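Side-chain contacts in separin (Saccharomyces cerevisiae, PDB 5U1T), which cleaves the SCC1 subunit of cohesin as a caspase-like cysteine protease at the onset of anaphase, freeing sister chromatids for segregation: residues F197-Y200 / I201-K205; L1544-M1548 / G1549-N1553; L718-I721 / N722-H725. All blocks are in the same frame, centred on the assembly; numbering follows the deposited sequence.

Contact 1 of 3, residues F197-Y200 / I201-K205; sequences FLQY and IKQFK
Gln199 and Gln203 run side by side, one helical turn apart, and join at their ends: NE2 of Gln199 donates to OE1 of Gln203 over 3.0 Å. The donor sits in the carbonyl plane of the acceptor, on a lone pair, and the two amides are within 16° of coplanar. Both chains leave with CG anti to the backbone N and stay extended, which is what lines the amides up. The same OE1 also lies at the edge of the Tyr200 ring, near its plane, 4.1 Å from CD1. Round the helix, Phe204 lays CE2 over one face of Tyr200, off-centre towards the rim and 3.9 Å from CG; the ring planes lie 45° apart. A turn earlier, Ile201 points CG1 over the face of Phe197 in a CH-pi contact, 4.2 Å from the ring centroid, while its CD1 reaches CZ. These pairs line the C-terminal end of helix 190-203; Phe204, just past it, is the first residue to leave helical geometry, and Lys205, with positive phi, is the C-prime residue of a Schellman motif. Main-chain bonds set the spacing: Ile201 N to Phe197 O and Lys202 N to Leu198 O. Phe204 N follows, 2.7 Å from Tyr200 O. Further out, Lys196 NZ hydrogen-bonds Gln199 OE1, so both polar atoms of that amide are engaged, and Tyr200 OH is hydrogen-bonded to Asp160. Helix 172-185 backs Phe197, Tyr200 and Phe204, whereas helix 236-250 packs along the side bearing Leu198, Gln199 and Lys202.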
loop_
_atom_site.group_PDB
_atom_site.type_symbol
_atom_site.label_atom_id
_atom_site.label_comp_id
_atom_site.label_asym_id
_atom_site.label_seq_id
_atom_site.Cartn_x
_atom_site.Cartn_y
_atom_site.Cartn_z
ATOM N N PHE A 197 -34.040 -69.539 4.827
ATOM C CA PHE A 197 -33.486 -70.045 6.083
ATOM C C PHE A 197 -32.368 -71.057 5.861
ATOM O O PHE A 197 -31.349 -71.032 6.562
ATOM C CB PHE A 197 -34.587 -70.677 6.940
ATOM C CG PHE A 197 -34.070 -71.580 8.031
ATOM C CD1 PHE A 197 -33.613 -71.053 9.229
ATOM C CD2 PHE A 197 -34.053 -72.960 7.863
ATOM C CE1 PHE A 197 -33.138 -71.887 10.232
ATOM C CE2 PHE A 197 -33.582 -73.787 8.860
ATOM C CZ PHE A 197 -33.128 -73.253 10.047
ATOM N N LEU A 198 -32.571 -71.959 4.903
ATOM C CA LEU A 198 -31.524 -72.913 4.534
ATOM C C LEU A 198 -30.323 -72.150 3.993
ATOM O O LEU A 198 -29.184 -72.400 4.399
ATOM C CB LEU A 198 -32.027 -73.937 3.504
ATOM C CG LEU A 198 -33.138 -74.876 3.986
ATOM C CD1 LEU A 198 -33.492 -75.929 2.936
ATOM C CD2 LEU A 198 -32.754 -75.530 5.304
ATOM N N GLN A 199 -30.591 -71.211 3.089
ATOM C CA GLN A 199 -29.540 -70.385 2.509
ATOM C C GLN A 199 -28.703 -69.708 3.594
ATOM O O GLN A 199 -27.480 -69.768 3.553
ATOM C CB GLN A 199 -30.143 -69.343 1.569
ATOM C CG GLN A 199 -29.159 -68.284 1.085
ATOM C CD GLN A 199 -29.852 -66.992 0.673
ATOM O OE1 GLN A 199 -31.058 -66.973 0.415
ATOM N NE2 GLN A 199 -29.096 -65.906 0.626
ATOM N N TYR A 200 -29.357 -69.098 4.582
ATOM C CA TYR A 200 -28.632 -68.343 5.609
ATOM C C TYR A 200 -27.740 -69.258 6.440
ATOM O O TYR A 200 -26.567 -68.953 6.675
ATOM C CB TYR A 200 -29.595 -67.573 6.528
ATOM C CG TYR A 200 -30.065 -66.237 5.977
ATOM C CD1 TYR A 200 -29.616 -65.772 4.749
ATOM C CD2 TYR A 200 -30.958 -65.439 6.691
ATOM C CE1 TYR A 200 -30.048 -64.556 4.243
ATOM C CE2 TYR A 200 -31.392 -64.225 6.196
ATOM C CZ TYR A 200 -30.933 -63.788 4.970
ATOM O OH TYR A 200 -31.357 -62.582 4.463
ATOM N N ILE A 201 -28.300 -70.381 6.864
ATOM C CA ILE A 201 -27.580 -71.353 7.679
ATOM C C ILE A 201 -26.320 -71.897 6.979
ATOM O O ILE A 201 -25.296 -72.145 7.628
ATOM C CB ILE A 201 -28.520 -72.510 8.084
ATOM C CG1 ILE A 201 -29.371 -72.071 9.280
ATOM C CG2 ILE A 201 -27.741 -73.763 8.402
ATOM C CD1 ILE A 201 -29.796 -73.188 10.178
ATOM N N LYS A 202 -26.386 -72.059 5.660
ATOM C CA LYS A 202 -25.192 -72.373 4.875
ATOM C C LYS A 202 -24.282 -71.157 4.813
ATOM O O LYS A 202 -23.076 -71.255 5.041
ATOM C CB LYS A 202 -25.567 -72.821 3.457
ATOM C CG LYS A 202 -24.384 -73.276 2.596
ATOM C CD LYS A 202 -24.455 -74.771 2.300
ATOM C CE LYS A 202 -23.261 -75.235 1.474
ATOM N NZ LYS A 202 -23.206 -76.730 1.332
ATOM N N GLN A 203 -24.880 -70.009 4.516
ATOM C CA GLN A 203 -24.145 -68.776 4.288
ATOM C C GLN A 203 -23.348 -68.326 5.493
ATOM O O GLN A 203 -22.260 -67.749 5.367
ATOM C CB GLN A 203 -25.115 -67.670 3.899
ATOM C CG GLN A 203 -24.478 -66.473 3.225
ATOM C CD GLN A 203 -25.506 -65.718 2.421
ATOM O OE1 GLN A 203 -26.539 -66.289 2.056
ATOM N NE2 GLN A 203 -25.252 -64.436 2.154
ATOM N N PHE A 204 -23.906 -68.575 6.666
ATOM C CA PHE A 204 -23.316 -68.050 7.879
ATOM C C PHE A 204 -22.707 -69.160 8.693
ATOM O O PHE A 204 -22.224 -68.939 9.805
ATOM C CB PHE A 204 -24.368 -67.287 8.667
ATOM C CG PHE A 204 -24.884 -66.089 7.932
ATOM C CD1 PHE A 204 -24.005 -65.274 7.233
ATOM C CD2 PHE A 204 -26.238 -65.801 7.895
ATOM C CE1 PHE A 204 -24.456 -64.188 6.539
ATOM C CE2 PHE A 204 -26.699 -64.704 7.198
ATOM C CZ PHE A 204 -25.802 -63.897 6.516
ATOM N N LYS A 205 -22.699 -70.348 8.089
ATOM C CA LYS A 205 -22.131 -71.543 8.687
ATOM C C LYS A 205 -22.776 -71.782 10.047
ATOM O O LYS A 205 -22.081 -71.943 11.047
ATOM C CB LYS A 205 -20.608 -71.420 8.834
ATOM C CG LYS A 205 -19.909 -70.578 7.766
ATOM C CD LYS A 205 -19.968 -71.231 6.402
ATOM C CE LYS A 205 -18.817 -70.745 5.538
ATOM N NZ LYS A 205 -17.495 -70.969 6.189
#

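Contact 2 of 3, residues L1544-M1548 / G1549-N1553; sequences LFEKM and GFRCN
Gly1549 turns its N-H back to Phe1545 O, 2.9 Å away, with a second, weak bond to Glu1546 O. Next, Phe1550 N reaches the same Phe1545 O at 2.7 Å, from the opposite face of the carbonyl plane to Gly1549 N, so one oxygen is gripped by two N-H groups. With these bonds and a positive phi (102°), Gly1549 is the C-prime residue of a Schellman motif, a common C-terminal helix cap in which that residue is often glycine. With CG anti to its backbone N (chi1 -164°), the Phe1550 side chain runs alongside that of Phe1545. The CB atoms of the two phenylalanines are 3.8 Å apart, and Phe1550 CD2 lies over the rim of one Phe1545 face, the rings inclined at 58°. Arg1551 then bends back along the outside: its NH1 is 3.9 Å from Glu1546 OE2, a long salt bridge in which no N-H points at the oxygen. Glu1546 OE1 also pairs with Lys1547 NZ, and Arg1551 NH2 makes a weak bond to Asn1553 OD1. Inward, Phe1550 rests on Ile1436 of helix 1423-1436, Phe1545 on Leu1495, and Met1548 touches both Phe1493 of strand 1492-1494 and Val1564 and Ala1567 of helix 1564-1571.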
loop_
_atom_site.group_PDB
_atom_site.type_symbol
_atom_site.label_atom_id
_atom_site.label_comp_id
_atom_site.label_asym_id
_atom_site.label_seq_id
_atom_site.Cartn_x
_atom_site.Cartn_y
_atom_site.Cartn_z
ATOM N N LEU A 1544 11.774 58.520 -8.568
ATOM C CA LEU A 1544 12.401 57.487 -9.380
ATOM C C LEU A 1544 12.104 57.695 -10.862
ATOM O O LEU A 1544 13.009 57.677 -11.702
ATOM C CB LEU A 1544 11.916 56.111 -8.913
ATOM C CG LEU A 1544 12.641 54.827 -9.320
ATOM C CD1 LEU A 1544 12.060 54.250 -10.583
ATOM C CD2 LEU A 1544 14.125 55.071 -9.476
ATOM N N PHE A 1545 10.823 57.903 -11.164
ATOM C CA PHE A 1545 10.356 58.173 -12.523
ATOM C C PHE A 1545 10.982 59.436 -13.113
ATOM O O PHE A 1545 11.425 59.447 -14.268
ATOM C CB PHE A 1545 8.831 58.323 -12.548
ATOM C CG PHE A 1545 8.076 57.104 -12.089
ATOM C CD1 PHE A 1545 8.600 55.835 -12.241
ATOM C CD2 PHE A 1545 6.822 57.235 -11.516
ATOM C CE1 PHE A 1545 7.890 54.724 -11.822
ATOM C CE2 PHE A 1545 6.114 56.125 -11.096
ATOM C CZ PHE A 1545 6.650 54.874 -11.249
ATOM N N GLU A 1546 10.999 60.512 -12.331
ATOM C CA GLU A 1546 11.493 61.783 -12.830
ATOM C C GLU A 1546 12.981 61.708 -13.147
ATOM O O GLU A 1546 13.413 62.192 -14.193
ATOM C CB GLU A 1546 11.215 62.903 -11.832
ATOM C CG GLU A 1546 10.839 64.218 -12.511
ATOM C CD GLU A 1546 12.037 64.926 -13.155
ATOM O OE1 GLU A 1546 13.204 64.631 -12.761
ATOM O OE2 GLU A 1546 11.806 65.789 -14.047
ATOM N N LYS A 1547 13.763 61.091 -12.264
ATOM C CA LYS A 1547 15.206 60.991 -12.487
ATOM C C LYS A 1547 15.549 60.060 -13.669
ATOM O O LYS A 1547 16.563 60.265 -14.354
ATOM C CB LYS A 1547 15.922 60.522 -11.207
ATOM C CG LYS A 1547 15.983 61.561 -10.079
ATOM C CD LYS A 1547 17.222 62.459 -10.178
ATOM C CE LYS A 1547 16.920 63.921 -9.828
ATOM N NZ LYS A 1547 16.029 64.606 -10.835
ATOM N N MET A 1548 14.744 59.029 -13.860
ATOM C CA MET A 1548 14.974 58.093 -14.943
ATOM C C MET A 1548 14.469 58.641 -16.266
ATOM O O MET A 1548 14.905 58.207 -17.324
ATOM C CB MET A 1548 14.358 56.728 -14.640
ATOM C CG MET A 1548 15.187 55.565 -15.164
ATOM S SD MET A 1548 14.827 53.995 -14.385
ATOM C CE MET A 1548 13.872 54.618 -13.028
ATOM N N GLY A 1549 13.547 59.591 -16.198
ATOM C CA GLY A 1549 13.014 60.219 -17.384
ATOM C C GLY A 1549 11.653 59.723 -17.793
ATOM O O GLY A 1549 11.169 60.034 -18.868
ATOM N N PHE A 1550 11.025 58.950 -16.926
ATOM C CA PHE A 1550 9.722 58.407 -17.226
ATOM C C PHE A 1550 8.682 59.484 -17.256
ATOM O O PHE A 1550 8.069 59.805 -16.246
ATOM C CB PHE A 1550 9.317 57.369 -16.203
ATOM C CG PHE A 1550 8.184 56.516 -16.647
ATOM C CD1 PHE A 1550 8.241 55.862 -17.852
ATOM C CD2 PHE A 1550 7.061 56.382 -15.871
ATOM C CE1 PHE A 1550 7.201 55.080 -18.274
ATOM C CE2 PHE A 1550 6.017 55.601 -16.285
ATOM C CZ PHE A 1550 6.089 54.953 -17.489
ATOM N N ARG A 1551 8.487 60.036 -18.440
ATOM C CA ARG A 1551 7.511 61.083 -18.662
ATOM C C ARG A 1551 6.834 60.897 -20.013
ATOM O O ARG A 1551 7.002 59.881 -20.670
ATOM C CB ARG A 1551 8.179 62.453 -18.572
ATOM C CG ARG A 1551 7.975 63.145 -17.236
ATOM C CD ARG A 1551 9.179 63.986 -16.832
ATOM N NE ARG A 1551 9.736 64.746 -17.948
ATOM C CZ ARG A 1551 9.840 66.072 -17.986
ATOM N NH1 ARG A 1551 9.424 66.811 -16.966
ATOM N NH2 ARG A 1551 10.364 66.663 -19.051
ATOM N N CYS A 1552 6.062 61.883 -20.435
ATOM C CA CYS A 1552 5.378 61.769 -21.705
ATOM C C CYS A 1552 6.092 62.486 -22.834
ATOM O O CYS A 1552 5.733 62.311 -23.990
ATOM C CB CYS A 1552 3.947 62.257 -21.575
ATOM S SG CYS A 1552 2.963 61.226 -20.472
ATOM N N ASN A 1553 7.105 63.284 -22.514
ATOM C CA ASN A 1553 7.838 63.996 -23.555
ATOM C C ASN A 1553 9.196 63.375 -23.832
ATOM O O ASN A 1553 10.218 64.038 -23.723
ATOM C CB ASN A 1553 7.991 65.475 -23.217
ATOM C CG ASN A 1553 8.730 65.699 -21.926
ATOM O OD1 ASN A 1553 9.951 65.791 -21.900
ATOM N ND2 ASN A 1553 7.987 65.796 -20.841
#

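Contact 3 of 3, residues L718-I721 / N722-H725; sequences LFDI and NNDH
Asp720 points its carboxylate at the chain that follows it and meets the backbone there and the ring of His725. Its CG stands anti to the backbone N (chi1 -171°), which carries both oxygens towards the amides of Asp724 and His725. OD2 receives His725 N at 3.0 Å in a nearly straight bond, and OD1 takes a weak one from Asp724 N. The His725 ring is turned 75° from the carboxylate plane, the two side chains crossing at a slant, and brings CD2 to 3.0 Å from Asp720 OD2. Asp724 OD2 is 3.8 Å from Asp720 OD1, and these like charges would probably repel, although the amides beside Asp720 should offset some of that. Within the turn itself, Ile721 CD1 meets Asn722 OD1 at 3.6 Å, their side chains likewise crossing. The side chain of Asn723 starts off away from 718-721, and its OD1 accepts from Leu727 N. The bond from Asn723 N to Asp720 O, 3.0 Å long with its donor above the carbonyl plane, closes a type I beta turn from Asp720 to Asn723, in the linker between helices 700-714 and 729-752, with the carboxylate of its first residue binding amides just beyond it.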
loop_
_atom_site.group_PDB
_atom_site.type_symbol
_atom_site.label_atom_id
_atom_site.label_comp_id
_atom_site.label_asym_id
_atom_site.label_seq_id
_atom_site.Cartn_x
_atom_site.Cartn_y
_atom_site.Cartn_z
ATOM N N LEU A 718 -0.582 -8.205 -15.766
ATOM C CA LEU A 718 -0.034 -7.575 -14.567
ATOM C C LEU A 718 -0.058 -6.074 -14.745
ATOM O O LEU A 718 0.110 -5.316 -13.796
ATOM C CB LEU A 718 1.397 -8.038 -14.284
ATOM C CG LEU A 718 1.629 -9.462 -13.795
ATOM C CD1 LEU A 718 3.085 -9.661 -13.444
ATOM C CD2 LEU A 718 0.734 -9.753 -12.605
ATOM N N PHE A 719 -0.270 -5.656 -15.986
ATOM C CA PHE A 719 -0.186 -4.253 -16.344
ATOM C C PHE A 719 -1.442 -3.793 -17.065
ATOM O O PHE A 719 -1.402 -2.843 -17.844
ATOM C CB PHE A 719 1.045 -4.016 -17.211
ATOM C CG PHE A 719 2.320 -4.533 -16.600
ATOM C CD1 PHE A 719 2.730 -5.845 -16.810
ATOM C CD2 PHE A 719 3.104 -3.713 -15.804
ATOM C CE1 PHE A 719 3.893 -6.326 -16.237
ATOM C CE2 PHE A 719 4.270 -4.186 -15.240
ATOM C CZ PHE A 719 4.662 -5.496 -15.455
ATOM N N ASP A 720 -2.556 -4.475 -16.807
ATOM C CA ASP A 720 -3.824 -4.093 -17.409
ATOM C C ASP A 720 -4.612 -3.212 -16.463
ATOM O O ASP A 720 -5.623 -3.626 -15.901
ATOM C CB ASP A 720 -4.643 -5.316 -17.781
ATOM C CG ASP A 720 -5.864 -4.960 -18.591
ATOM O OD1 ASP A 720 -5.895 -3.839 -19.158
ATOM O OD2 ASP A 720 -6.779 -5.804 -18.667
ATOM N N ILE A 721 -4.138 -1.983 -16.306
ATOM C CA ILE A 721 -4.719 -1.053 -15.354
ATOM C C ILE A 721 -6.042 -0.484 -15.854
ATOM O O ILE A 721 -6.741 0.213 -15.116
ATOM C CB ILE A 721 -3.743 0.094 -15.038
ATOM C CG1 ILE A 721 -3.128 0.648 -16.321
ATOM C CG2 ILE A 721 -2.647 -0.400 -14.129
ATOM C CD1 ILE A 721 -3.719 1.958 -16.768
ATOM N N ASN A 722 -6.381 -0.783 -17.106
ATOM C CA ASN A 722 -7.690 -0.427 -17.643
ATOM C C ASN A 722 -8.674 -1.592 -17.555
ATOM O O ASN A 722 -9.818 -1.471 -17.983
ATOM C CB ASN A 722 -7.564 0.046 -19.093
ATOM C CG ASN A 722 -7.047 1.467 -19.193
ATOM O OD1 ASN A 722 -6.969 2.186 -18.198
ATOM N ND2 ASN A 722 -6.702 1.884 -20.401
ATOM N N ASN A 723 -8.209 -2.709 -16.993
ATOM C CA ASN A 723 -8.965 -3.969 -16.900
ATOM C C ASN A 723 -9.744 -4.369 -18.154
ATOM O O ASN A 723 -10.937 -4.659 -18.089
ATOM C CB ASN A 723 -9.936 -3.926 -15.722
ATOM C CG ASN A 723 -10.267 -5.309 -15.197
ATOM O OD1 ASN A 723 -9.675 -6.301 -15.621
ATOM N ND2 ASN A 723 -11.209 -5.384 -14.266
ATOM N N ASP A 724 -9.064 -4.409 -19.292
ATOM C CA ASP A 724 -9.699 -4.838 -20.519
ATOM C C ASP A 724 -10.056 -6.317 -20.473
ATOM O O ASP A 724 -11.085 -6.712 -21.023
ATOM C CB ASP A 724 -8.797 -4.526 -21.696
ATOM C CG ASP A 724 -8.412 -3.070 -21.734
ATOM O OD1 ASP A 724 -9.114 -2.278 -21.060
ATOM O OD2 ASP A 724 -7.421 -2.718 -22.417
ATOM N N HIS A 725 -9.243 -7.128 -19.793
ATOM C CA HIS A 725 -9.531 -8.566 -19.667
ATOM C C HIS A 725 -10.610 -8.823 -18.633
ATOM O O HIS A 725 -10.958 -9.971 -18.348
ATOM C CB HIS A 725 -8.276 -9.352 -19.294
ATOM C CG HIS A 725 -7.101 -9.061 -20.175
ATOM N ND1 HIS A 725 -7.018 -9.505 -21.481
ATOM C CD2 HIS A 725 -5.956 -8.373 -19.935
ATOM C CE1 HIS A 725 -5.873 -9.102 -22.007
ATOM N NE2 HIS A 725 -5.214 -8.409 -21.092
#

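How the contacts relate
From the N terminus the three contacts come in series: contact 1, then contact 3, then contact 2. None encloses or crosses another, and each links neighbouring residues rather than closing a long loop. Contact 1 finishes helix 190-203 among the helices near one end of the elongated molecule. Contact 3 turns the chain from helix 700-714 towards helix 729-752, near the middle, about 73 Å from contact 1 between centres. Contact 2 ends helix 1534-1548 in the protease region, on the far side of the chain's centre, about 138 Å from contact 1 and 67 Å from contact 3. Contacts 1 and 2 share a Schellman ending; contact 3 is a beta turn.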